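Local coordinates for cell surface protein (Faecalibacterium prausnitzii A2-165, PDB 4GT6), which is of unknown function but, as an extracellular protein built of BspA-type leucine-rich repeats, probably binds other proteins, at residues 277-282 and 304-309. Numbering follows the deposited sequence.
With EDO (1,2-ethanediol), chain B.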
loop_
_atom_site.group_PDB
_atom_site.type_symbol
_atom_site.label_atom_id
_atom_site.label_comp_id
_atom_site.label_asym_id
_atom_site.label_seq_id
_atom_site.Cartn_x
_atom_site.Cartn_y
_atom_site.Cartn_z
ATOM N N VAL A 277 -23.547 -4.729 -5.118
ATOM C CA VAL A 277 -24.078 -3.602 -5.904
ATOM C C VAL A 277 -22.958 -2.809 -6.587
ATOM O O VAL A 277 -23.248 -1.981 -7.452
ATOM C CB VAL A 277 -25.021 -2.671 -5.103
ATOM C CG1 VAL A 277 -26.238 -3.437 -4.588
ATOM C CG2 VAL A 277 -24.295 -1.943 -3.969
ATOM N N SER A 278 -21.695 -3.006 -6.177
ATOM C CA SER A 278 -20.581 -2.284 -6.813
ATOM C C SER A 278 -19.277 -3.063 -6.709
ATOM O O SER A 278 -19.087 -3.860 -5.801
ATOM C CB SER A 278 -20.395 -0.884 -6.221
ATOM O OG SER A 278 -19.987 -0.927 -4.866
ATOM N N ILE A 279 -18.396 -2.816 -7.670
ATOM C CA ILE A 279 -17.055 -3.410 -7.791
ATOM C C ILE A 279 -16.057 -2.273 -7.906
ATOM O O ILE A 279 -16.282 -1.356 -8.704
ATOM C CB ILE A 279 -16.967 -4.341 -9.027
ATOM C CG1 ILE A 279 -18.069 -5.423 -9.019
ATOM C CG2 ILE A 279 -15.592 -4.992 -9.115
ATOM C CD1 ILE A 279 -18.201 -6.169 -10.370
ATOM N N GLY A 280 -14.955 -2.358 -7.158
ATOM C CA GLY A 280 -13.920 -1.339 -7.190
ATOM C C GLY A 280 -12.961 -1.502 -8.353
ATOM O O GLY A 280 -12.833 -2.585 -8.934
ATOM N N THR A 281 -12.231 -0.435 -8.653
ATOM C CA THR A 281 -11.185 -0.418 -9.686
ATOM C C THR A 281 -10.236 -1.618 -9.534
ATOM O O THR A 281 -9.809 -1.935 -8.416
ATOM C CB THR A 281 -10.370 0.890 -9.569
ATOM O OG1 THR A 281 -11.245 1.988 -9.826
ATOM C CG2 THR A 281 -9.165 0.931 -10.550
ATOM N N GLY A 282 -9.947 -2.278 -10.655
ATOM C CA GLY A 282 -8.989 -3.380 -10.736
ATOM C C GLY A 282 -9.271 -4.531 -9.789
ATOM O O GLY A 282 -8.343 -5.231 -9.377
ATOM N N GLU A 304 -12.759 0.700 -13.878
ATOM C CA GLU A 304 -11.476 0.758 -14.541
ATOM C C GLU A 304 -10.614 -0.472 -14.214
ATOM O O GLU A 304 -10.572 -0.906 -13.060
ATOM C CB GLU A 304 -10.778 2.057 -14.097
ATOM C CG GLU A 304 -9.329 2.219 -14.504
ATOM C CD GLU A 304 -8.761 3.480 -13.884
ATOM O OE1 GLU A 304 -9.425 4.538 -13.993
ATOM O OE2 GLU A 304 -7.713 3.389 -13.202
ATOM N N SER A 305 -9.982 -1.065 -15.258
ATOM C CA SER A 305 -9.052 -2.206 -15.165
ATOM C C SER A 305 -9.634 -3.424 -14.425
ATOM O O SER A 305 -8.853 -4.243 -13.932
ATOM C CB SER A 305 -7.767 -1.784 -14.443
ATOM O OG SER A 305 -7.115 -0.680 -15.044
ATOM N N VAL A 306 -10.972 -3.571 -14.372
ATOM C CA VAL A 306 -11.605 -4.639 -13.556
ATOM C C VAL A 306 -11.044 -6.053 -13.896
ATOM O O VAL A 306 -10.752 -6.808 -12.971
ATOM C CB VAL A 306 -13.160 -4.596 -13.555
ATOM C CG1 VAL A 306 -13.755 -4.694 -14.964
ATOM C CG2 VAL A 306 -13.757 -5.643 -12.597
ATOM N N PHE A 307 -10.881 -6.385 -15.178
ATOM C CA PHE A 307 -10.340 -7.671 -15.626
ATOM C C PHE A 307 -9.091 -7.480 -16.475
ATOM O O PHE A 307 -8.745 -8.361 -17.256
ATOM C CB PHE A 307 -11.407 -8.470 -16.405
ATOM C CG PHE A 307 -12.619 -8.790 -15.566
ATOM C CD1 PHE A 307 -12.538 -9.697 -14.510
ATOM C CD2 PHE A 307 -13.852 -8.206 -15.845
ATOM C CE1 PHE A 307 -13.659 -9.973 -13.715
ATOM C CE2 PHE A 307 -14.970 -8.483 -15.051
ATOM C CZ PHE A 307 -14.867 -9.361 -13.991
ATOM N N ALA A 308 -8.378 -6.363 -16.301
ATOM C CA ALA A 308 -7.146 -6.131 -17.048
ATOM C C ALA A 308 -6.134 -7.265 -16.749
ATOM O O ALA A 308 -5.998 -7.676 -15.586
ATOM C CB ALA A 308 -6.559 -4.764 -16.682
ATOM N N GLY A 309 -5.510 -7.804 -17.796
ATOM C CA GLY A 309 -4.510 -8.868 -17.665
ATOM C C GLY A 309 -5.065 -10.246 -17.324
ATOM O O GLY A 309 -4.317 -11.129 -16.882
HETATM C C1 EDO B . -14.088 2.725 -7.724
HETATM O O1 EDO B . -13.216 1.889 -6.955
HETATM C C2 EDO B . -15.345 1.950 -8.196
HETATM O O2 EDO B . -16.379 2.027 -7.228
HETATM O O HOH W 1 -13.162 2.679 -11.744
#
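G282 lies flush against the backbone of E304, S305 and V306, the tightly packed part of this contact between successive coils of the leucine-rich repeat solenoid. Its N donates to E304 O at 2.8 Å, nearly in line with the carbonyl (C=O...N 166°). Beside that bond, G282 CA directs a C-H at S305 O (3.3 Å) and lies 4.0 Å from V306 CA. On the buried flank, I279 CG2 meets V306 CG2 at 4.0 Å, the two side chains crossing at about a right angle; V306 CG2 also sits over the rim of one face of the F307 ring, which itself meets F284 and F330.

The T281 side is looser and wetter. T281 CG2, anti to the backbone N, lies 3.4 Å from E304 O and alongside the extended E304 chain. T281 OG1 is hydrogen-bonded to a water (2.8 Å) that accepts from E304 N (2.9 Å), while T281 N donates to O1 of a 1,2-ethanediol, probably from the crystallisation liquor (3.0 Å). An alanine here, lacking OG1 and CG2, would probably leave the water without its hydroxyl partner and open a gap beside E304. One direct backbone bond thus joins these segments, backed by apolar packing inside, whereas the outer side relies partly on water.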